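Local coordinates for kinesin-like protein (Caenorhabditis elegans, PDB 5X3E) that probably hydrolyses ATP to drive movement along microtubules, being a kinesin-6 motor (Zen4) captured here without nucleotide, at residues I161-A166 / E171-L176; P307-T312 / Y316-S321. All blocks are in the same frame, centred on the assembly; numbering follows the deposited sequence.

Interaction 1: I161-A166 / E171-L176; sequences IFYPSA and EIRATL. With SO4 (sulfate ion), chain O.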
ATOM      1  N   ILE A 161     -17.158 -18.415  -0.366  1.00 55.85           N
ATOM      2  CA  ILE A 161     -17.328 -18.952   0.979  1.00 50.01           C
ATOM      3  C   ILE A 161     -17.287 -17.815   1.995  1.00 60.14           C
ATOM      4  O   ILE A 161     -18.281 -17.521   2.671  1.00 57.18           O
ATOM      5  CB  ILE A 161     -16.265 -20.028   1.274  1.00 45.47           C
ATOM      6  CG1 ILE A 161     -16.419 -21.204   0.308  1.00 49.60           C
ATOM      7  CG2 ILE A 161     -16.400 -20.537   2.699  1.00 44.81           C
ATOM      8  CD1 ILE A 161     -15.191 -22.090   0.215  1.00 48.81           C
ATOM      9  N   PHE A 162     -16.143 -17.143   2.095  1.00 53.34           N
ATOM     10  CA  PHE A 162     -16.117 -15.819   2.695  1.00 49.24           C
ATOM     11  C   PHE A 162     -16.742 -14.827   1.724  1.00 48.29           C
ATOM     12  O   PHE A 162     -16.678 -15.007   0.505  1.00 41.14           O
ATOM     13  CB  PHE A 162     -14.687 -15.375   2.999  1.00 40.20           C
ATOM     14  CG  PHE A 162     -13.965 -16.227   4.003  1.00 48.90           C
ATOM     15  CD1 PHE A 162     -14.137 -16.016   5.360  1.00 52.33           C
ATOM     16  CD2 PHE A 162     -13.075 -17.207   3.588  1.00 45.16           C
ATOM     17  CE1 PHE A 162     -13.453 -16.781   6.286  1.00 48.51           C
ATOM     18  CE2 PHE A 162     -12.391 -17.972   4.506  1.00 46.32           C
ATOM     19  CZ  PHE A 162     -12.581 -17.761   5.856  1.00 47.76           C
ATOM     20  N   TYR A 163     -17.358 -13.774   2.265  1.00 39.34           N
ATOM     21  CA  TYR A 163     -17.881 -12.715   1.413  1.00 39.80           C
ATOM     22  C   TYR A 163     -18.069 -11.446   2.232  1.00 50.76           C
ATOM     23  O   TYR A 163     -18.428 -11.517   3.414  1.00 45.15           O
ATOM     24  CB  TYR A 163     -19.199 -13.137   0.737  1.00 45.00           C
ATOM     25  CG  TYR A 163     -20.362 -13.395   1.675  1.00 66.47           C
ATOM     26  CD1 TYR A 163     -20.514 -14.625   2.311  1.00 68.55           C
ATOM     27  CD2 TYR A 163     -21.331 -12.424   1.891  1.00 56.78           C
ATOM     28  CE1 TYR A 163     -21.585 -14.866   3.153  1.00 56.53           C
ATOM     29  CE2 TYR A 163     -22.406 -12.659   2.730  1.00 48.50           C
ATOM     30  CZ  TYR A 163     -22.528 -13.880   3.354  1.00 61.23           C
ATOM     31  OH  TYR A 163     -23.590 -14.109   4.194  1.00 62.68           O
ATOM     32  N   PRO A 164     -17.850 -10.278   1.631  1.00 55.20           N
ATOM     33  CA  PRO A 164     -17.961  -9.016   2.376  1.00 48.68           C
ATOM     34  C   PRO A 164     -19.388  -8.737   2.818  1.00 58.91           C
ATOM     35  O   PRO A 164     -20.348  -8.991   2.085  1.00 54.67           O
ATOM     36  CB  PRO A 164     -17.492  -7.962   1.365  1.00 42.26           C
ATOM     37  CG  PRO A 164     -16.846  -8.724   0.252  1.00 45.79           C
ATOM     38  CD  PRO A 164     -17.493 -10.062   0.220  1.00 47.68           C
ATOM     39  N   SER A 165     -19.524  -8.196   4.023  1.00 56.33           N
ATOM     40  CA  SER A 165     -20.827  -7.857   4.575  1.00 46.02           C
ATOM     41  C   SER A 165     -20.768  -6.450   5.156  1.00 52.89           C
ATOM     42  O   SER A 165     -19.715  -5.804   5.176  1.00 58.59           O
ATOM     43  CB  SER A 165     -21.270  -8.874   5.627  1.00 60.19           C
ATOM     44  OG  SER A 165     -20.355  -8.914   6.705  1.00 79.88           O
ATOM     45  N   ALA A 166     -21.913  -5.988   5.656  1.00 62.49           N
ATOM     46  CA  ALA A 166     -22.076  -4.591   6.042  1.00 60.60           C
ATOM     47  C   ALA A 166     -21.040  -4.165   7.075  1.00 62.59           C
ATOM     48  O   ALA A 166     -20.560  -4.968   7.881  1.00 52.69           O
ATOM     49  CB  ALA A 166     -23.480  -4.358   6.597  1.00 53.15           C
ATOM     50  N   GLU A 171     -18.677 -12.524   6.088  1.00 49.41           N
ATOM     51  CA  GLU A 171     -19.528 -13.621   6.518  1.00 48.84           C
ATOM     52  C   GLU A 171     -19.095 -14.903   5.818  1.00 65.45           C
ATOM     53  O   GLU A 171     -18.179 -14.902   4.992  1.00 63.02           O
ATOM     54  CB  GLU A 171     -21.003 -13.324   6.236  1.00 60.83           C
ATOM     55  CG  GLU A 171     -21.549 -12.088   6.916  1.00 72.46           C
ATOM     56  CD  GLU A 171     -21.545 -12.194   8.425  1.00 89.61           C
ATOM     57  OE1 GLU A 171     -21.597 -13.331   8.940  1.00 97.46           O
ATOM     58  OE2 GLU A 171     -21.485 -11.140   9.094  1.00 94.15           O
ATOM     59  N   ILE A 172     -19.760 -16.009   6.159  1.00 50.13           N
ATOM     60  CA  ILE A 172     -19.401 -17.329   5.658  1.00 46.34           C
ATOM     61  C   ILE A 172     -20.650 -18.062   5.183  1.00 57.05           C
ATOM     62  O   ILE A 172     -21.576 -18.288   5.970  1.00 64.69           O
ATOM     63  CB  ILE A 172     -18.665 -18.157   6.724  1.00 52.88           C
ATOM     64  CG1 ILE A 172     -17.380 -17.440   7.144  1.00 55.24           C
ATOM     65  CG2 ILE A 172     -18.383 -19.564   6.202  1.00 57.57           C
ATOM     66  CD1 ILE A 172     -16.731 -17.979   8.388  1.00 46.92           C
ATOM     67  N   ARG A 173     -20.675 -18.429   3.902  1.00 68.19           N
ATOM     68  CA  ARG A 173     -21.707 -19.282   3.325  1.00 59.43           C
ATOM     69  C   ARG A 173     -21.405 -20.753   3.594  1.00 58.05           C
ATOM     70  O   ARG A 173     -20.265 -21.137   3.856  1.00 54.05           O
ATOM     71  CB  ARG A 173     -21.806 -19.082   1.815  1.00 55.40           C
ATOM     72  CG  ARG A 173     -22.334 -17.748   1.375  1.00 52.71           C
ATOM     73  CD  ARG A 173     -22.600 -17.757  -0.105  1.00 55.53           C
ATOM     74  NE  ARG A 173     -23.014 -16.440  -0.568  1.00 64.54           N
ATOM     75  CZ  ARG A 173     -22.175 -15.484  -0.944  1.00 65.44           C
ATOM     76  NH1 ARG A 173     -20.868 -15.701  -0.916  1.00 58.72           N
ATOM     77  NH2 ARG A 173     -22.644 -14.314  -1.352  1.00 75.34           N
ATOM     78  N   ALA A 174     -22.451 -21.576   3.541  1.00 73.32           N
ATOM     79  CA  ALA A 174     -22.269 -23.019   3.460  1.00 67.82           C
ATOM     80  C   ALA A 174     -21.784 -23.389   2.062  1.00 68.98           C
ATOM     81  O   ALA A 174     -21.942 -22.623   1.107  1.00 68.90           O
ATOM     82  CB  ALA A 174     -23.563 -23.755   3.786  1.00 71.66           C
ATOM     83  N   THR A 175     -21.193 -24.582   1.941  1.00 73.76           N
ATOM     84  CA  THR A 175     -20.433 -24.906   0.732  1.00 64.76           C
ATOM     85  C   THR A 175     -21.317 -24.976  -0.509  1.00 62.25           C
ATOM     86  O   THR A 175     -20.955 -24.443  -1.564  1.00 73.66           O
ATOM     87  CB  THR A 175     -19.669 -26.221   0.919  1.00 55.89           C
ATOM     88  OG1 THR A 175     -19.104 -26.623  -0.337  1.00 63.79           O
ATOM     89  CG2 THR A 175     -20.579 -27.322   1.453  1.00 55.09           C
ATOM     90  N   LEU A 176     -22.483 -25.615  -0.414  1.00 64.95           N
ATOM     91  CA  LEU A 176     -23.321 -25.736  -1.599  1.00 80.45           C
ATOM     92  C   LEU A 176     -23.835 -24.362  -2.037  1.00 78.27           C
ATOM     93  O   LEU A 176     -23.925 -24.082  -3.239  1.00 79.85           O
ATOM     94  CB  LEU A 176     -24.460 -26.721  -1.345  1.00 91.89           C
ATOM     95  CG  LEU A 176     -24.885 -27.602  -2.532  1.00103.24           C
ATOM     96  CD1 LEU A 176     -25.639 -26.836  -3.605  1.00108.86           C
ATOM     97  CD2 LEU A 176     -23.655 -28.260  -3.145  1.00 79.93           C
TER
HETATM   98  S   SO4 O 513     -20.817 -11.941  -2.779  1.00159.98           S
HETATM   99  O1  SO4 O 513     -19.863 -13.050  -2.807  1.00155.28           O
HETATM  100  O2  SO4 O 513     -20.174 -10.737  -3.304  1.00157.81           O
HETATM  101  O3  SO4 O 513     -21.259 -11.702  -1.409  1.00148.07           O
HETATM  102  O4  SO4 O 513     -21.979 -12.271  -3.601  1.00164.81           O
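The Tyr163 ring is clamped between Arg173 and Glu171. On one face lies the Arg173 guanidinium, its CZ 4.0 Å from the ring centroid and over the ring rather than beyond it, a cation-pi contact with the two planes 30° apart. The opposite face takes the aliphatic part of Glu171, whose CB is 3.3 Å from Tyr163 CZ. At the ring's edge, in plane, lie Ile161 O and Arg173 N, a pair joined by a backbone hydrogen bond of 2.8 Å. A chi1 of 64° sets Tyr163 CG between the backbone N and the carbonyl carbon, which turns the ring back over the neighbouring strand. Sulfate, probably from the crystallisation liquor, sits at the guanidinium edge, where Arg173 NH2 reaches its O3 at 3.0 Å in a weak bond; Arg173 NH1 also bonds Cys160 O. The backbones form a beta hairpin of strands 162-165 and 169-172, leading into helix 175-187. It lies between helix 141-152 and strand 213-225 of the motor domain. Glu171 N gives Tyr163 O a bond of 2.9 Å, in the carbonyl plane and nearly straight at 168°. On the other face of the hairpin Phe162 and Ile172 lie side by side, CD1 of the former 4.0 Å from CG1 of the latter, while the ring also packs on Phe218 and Val304 of the central sheet.

Interaction 2: P307-T312 / Y316-S321; sequences PRAYET and YPTMDS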
ATOM      1  N   PRO A 307     -10.780 -20.049  11.479  1.00 43.16           N
ATOM      2  CA  PRO A 307     -10.313 -21.368  11.924  1.00 40.29           C
ATOM      3  C   PRO A 307     -10.793 -22.483  11.006  1.00 54.68           C
ATOM      4  O   PRO A 307     -11.969 -22.549  10.642  1.00 63.29           O
ATOM      5  CB  PRO A 307     -10.919 -21.499  13.326  1.00 41.67           C
ATOM      6  CG  PRO A 307     -11.095 -20.100  13.788  1.00 43.75           C
ATOM      7  CD  PRO A 307     -11.412 -19.287  12.567  1.00 53.48           C
ATOM      8  N   ARG A 308      -9.866 -23.366  10.639  1.00 50.32           N
ATOM      9  CA  ARG A 308     -10.209 -24.482   9.772  1.00 46.68           C
ATOM     10  C   ARG A 308     -11.124 -25.461  10.492  1.00 43.40           C
ATOM     11  O   ARG A 308     -10.935 -25.763  11.672  1.00 48.09           O
ATOM     12  CB  ARG A 308      -8.954 -25.211   9.294  1.00 52.25           C
ATOM     13  CG  ARG A 308      -9.298 -26.321   8.325  1.00 56.17           C
ATOM     14  CD  ARG A 308      -8.099 -27.037   7.752  1.00 52.66           C
ATOM     15  NE  ARG A 308      -8.538 -28.097   6.849  1.00 53.90           N
ATOM     16  CZ  ARG A 308      -7.729 -28.987   6.289  1.00 52.69           C
ATOM     17  NH1 ARG A 308      -6.427 -28.949   6.539  1.00 54.82           N
ATOM     18  NH2 ARG A 308      -8.226 -29.915   5.482  1.00 40.94           N
ATOM     19  N   ALA A 309     -12.125 -25.957   9.771  1.00 43.61           N
ATOM     20  CA  ALA A 309     -13.077 -26.895  10.343  1.00 59.00           C
ATOM     21  C   ALA A 309     -12.510 -28.310  10.335  1.00 57.18           C
ATOM     22  O   ALA A 309     -11.893 -28.746   9.360  1.00 51.31           O
ATOM     23  CB  ALA A 309     -14.394 -26.854   9.571  1.00 51.21           C
ATOM     24  N   TYR A 310     -12.704 -29.015  11.440  1.00 53.32           N
ATOM     25  CA  TYR A 310     -12.322 -30.414  11.522  1.00 48.31           C
ATOM     26  C   TYR A 310     -13.441 -31.296  10.962  1.00 52.64           C
ATOM     27  O   TYR A 310     -14.526 -30.822  10.614  1.00 59.63           O
ATOM     28  CB  TYR A 310     -12.000 -30.792  12.967  1.00 54.13           C
ATOM     29  CG  TYR A 310     -10.753 -30.119  13.510  1.00 64.18           C
ATOM     30  CD1 TYR A 310      -9.490 -30.638  13.251  1.00 65.52           C
ATOM     31  CD2 TYR A 310     -10.841 -28.961  14.279  1.00 54.12           C
ATOM     32  CE1 TYR A 310      -8.348 -30.030  13.744  1.00 67.96           C
ATOM     33  CE2 TYR A 310      -9.703 -28.343  14.776  1.00 49.29           C
ATOM     34  CZ  TYR A 310      -8.457 -28.882  14.504  1.00 66.40           C
ATOM     35  OH  TYR A 310      -7.317 -28.275  14.991  1.00 46.03           O
ATOM     36  N   GLU A 311     -13.144 -32.589  10.838  1.00 50.17           N
ATOM     37  CA  GLU A 311     -14.134 -33.616  10.509  1.00 47.86           C
ATOM     38  C   GLU A 311     -14.762 -33.415   9.131  1.00 55.79           C
ATOM     39  O   GLU A 311     -15.922 -33.777   8.908  1.00 68.35           O
ATOM     40  CB  GLU A 311     -15.212 -33.697  11.591  1.00 48.99           C
ATOM     41  CG  GLU A 311     -14.617 -33.847  12.976  1.00 51.83           C
ATOM     42  CD  GLU A 311     -15.659 -33.926  14.051  1.00 57.82           C
ATOM     43  OE1 GLU A 311     -16.859 -33.928  13.710  1.00 84.47           O
ATOM     44  OE2 GLU A 311     -15.279 -33.989  15.238  1.00 61.40           O
ATOM     45  N   THR A 312     -14.001 -32.852   8.194  1.00 47.63           N
ATOM     46  CA  THR A 312     -14.413 -32.742   6.799  1.00 53.22           C
ATOM     47  C   THR A 312     -13.215 -32.994   5.892  1.00 71.07           C
ATOM     48  O   THR A 312     -12.105 -32.533   6.176  1.00 59.72           O
ATOM     49  CB  THR A 312     -15.025 -31.367   6.485  1.00 60.15           C
ATOM     50  OG1 THR A 312     -15.160 -31.220   5.066  1.00 72.70           O
ATOM     51  CG2 THR A 312     -14.154 -30.234   7.025  1.00 58.88           C
ATOM     52  N   TYR A 316     -12.280 -25.991   4.653  1.00 66.12           N
ATOM     53  CA  TYR A 316     -13.431 -25.136   4.887  1.00 55.51           C
ATOM     54  C   TYR A 316     -13.307 -24.493   6.256  1.00 59.61           C
ATOM     55  O   TYR A 316     -12.769 -25.113   7.182  1.00 52.67           O
ATOM     56  CB  TYR A 316     -14.739 -25.930   4.782  1.00 63.48           C
ATOM     57  CG  TYR A 316     -15.873 -25.122   4.214  1.00 57.97           C
ATOM     58  CD1 TYR A 316     -16.002 -24.947   2.843  1.00 48.99           C
ATOM     59  CD2 TYR A 316     -16.820 -24.534   5.046  1.00 62.15           C
ATOM     60  CE1 TYR A 316     -17.033 -24.202   2.315  1.00 59.89           C
ATOM     61  CE2 TYR A 316     -17.859 -23.786   4.523  1.00 60.02           C
ATOM     62  CZ  TYR A 316     -17.956 -23.627   3.155  1.00 55.58           C
ATOM     63  OH  TYR A 316     -18.973 -22.886   2.616  1.00 66.04           O
ATOM     64  N   PRO A 317     -13.788 -23.265   6.419  1.00 57.43           N
ATOM     65  CA  PRO A 317     -13.771 -22.632   7.739  1.00 46.99           C
ATOM     66  C   PRO A 317     -14.905 -23.137   8.617  1.00 53.32           C
ATOM     67  O   PRO A 317     -15.906 -23.681   8.144  1.00 54.32           O
ATOM     68  CB  PRO A 317     -13.964 -21.147   7.413  1.00 50.86           C
ATOM     69  CG  PRO A 317     -14.796 -21.167   6.171  1.00 43.10           C
ATOM     70  CD  PRO A 317     -14.275 -22.342   5.376  1.00 49.69           C
ATOM     71  N   THR A 318     -14.730 -22.939   9.920  1.00 51.66           N
ATOM     72  CA  THR A 318     -15.852 -23.082  10.836  1.00 51.45           C
ATOM     73  C   THR A 318     -16.889 -22.008  10.518  1.00 51.99           C
ATOM     74  O   THR A 318     -16.552 -20.891  10.113  1.00 51.74           O
ATOM     75  CB  THR A 318     -15.381 -22.952  12.286  1.00 62.41           C
ATOM     76  OG1 THR A 318     -14.699 -21.706  12.462  1.00 70.02           O
ATOM     77  CG2 THR A 318     -14.426 -24.088  12.630  1.00 60.06           C
ATOM     78  N   MET A 319     -18.165 -22.343  10.713  1.00 48.54           N
ATOM     79  CA  MET A 319     -19.225 -21.458  10.244  1.00 56.43           C
ATOM     80  C   MET A 319     -19.326 -20.170  11.050  1.00 64.86           C
ATOM     81  O   MET A 319     -19.912 -19.198  10.560  1.00 78.59           O
ATOM     82  CB  MET A 319     -20.565 -22.192  10.273  1.00 53.72           C
ATOM     83  CG  MET A 319     -20.649 -23.361   9.301  1.00 57.00           C
ATOM     84  SD  MET A 319     -20.356 -22.850   7.595  1.00 67.24           S
ATOM     85  CE  MET A 319     -21.682 -21.663   7.378  1.00 58.50           C
ATOM     86  N   ASP A 320     -18.737 -20.118  12.242  1.00 62.74           N
ATOM     87  CA  ASP A 320     -18.853 -18.953  13.121  1.00 56.18           C
ATOM     88  C   ASP A 320     -18.029 -17.798  12.560  1.00 60.59           C
ATOM     89  O   ASP A 320     -16.804 -17.767  12.691  1.00 70.69           O
ATOM     90  CB  ASP A 320     -18.408 -19.321  14.532  1.00 52.22           C
ATOM     91  CG  ASP A 320     -18.554 -18.170  15.515  1.00 71.04           C
ATOM     92  OD1 ASP A 320     -18.073 -18.309  16.661  1.00 77.73           O
ATOM     93  OD2 ASP A 320     -19.146 -17.132  15.146  1.00 83.09           O
ATOM     94  N   SER A 321     -18.717 -16.836  11.932  1.00 53.26           N
ATOM     95  CA  SER A 321     -18.065 -15.680  11.319  1.00 51.83           C
ATOM     96  C   SER A 321     -17.373 -14.782  12.340  1.00 60.29           C
ATOM     97  O   SER A 321     -16.460 -14.037  11.970  1.00 70.44           O
ATOM     98  CB  SER A 321     -19.075 -14.863  10.510  1.00 51.69           C
ATOM     99  OG  SER A 321     -19.934 -14.111  11.346  1.00 71.57           O
TER
HETATM  100  O   HOH W   1     -11.272 -28.065   6.593  1.00 40.47           O
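Backbone hydrogen bonds carry the pairing of Pro307 and Ala309 with Thr318 and Tyr316. Thr318 N donates to Pro307 O at 2.9 Å, the nitrogen sitting almost in line with the carbonyl bond (C=O...N 175°). Ala309 N donates to Tyr316 O at 2.8 Å. The two bonds flank Arg308 and Pro317, which form a single bridge with their CA atoms 4.5 Å apart; the proline has no N-H to offer at that position.

Side-chain polar contact is slighter. With OG1 placed between the backbone N and the carbonyl carbon (chi1 56°), Thr318 leans on the same Pro307 O through a weak bond of 3.4 Å, so that this oxygen meets both the amide and the hydroxyl of one residue.

A water adds a bridge between the segments. It accepts from Arg308 NE at 2.7 Å, lying in the plane of the guanidinium at its edge, and from Tyr316 N at 3.0 Å; the fully extended Arg308 chain carries NE out to it.

Apolar packing is thin: Thr318 CG2 rests 4.1 Å from Ala309 CB, and the Pro307 ring crosses the threonine side chain at about a right angle.

The whole forms part of the loop that joins antiparallel strands 296-307 and 325-333 of the central motor sheet. Pro307, Arg308 and Pro317 pack against the start of strand 213-225, and Pro317 and Met319 touch Ile172 of strand 169-172.

Interactions 1 and 2 follow one another along the chain, yet their centres are only 12 Å apart and they meet through two polar contacts. Tyr316 OH lies 2.5 Å from Arg173 O, a probable hydrogen bond at the turn from the hairpin into helix 175-187. Ser321 OG is 3.0 Å from Glu171 OE1, so the carboxylate whose aliphatic stem covers Tyr163 is probably hydrogen-bonded from segment 316-321. Ile161 also packs on Tyr316. The sulfate touches interaction 1 alone. Interaction 1 lies about 26 Å and interaction 2 about 30 Å from the chain centre, measured between centres, tying a peripheral hairpin to a surface loop, probably away from the nucleotide site.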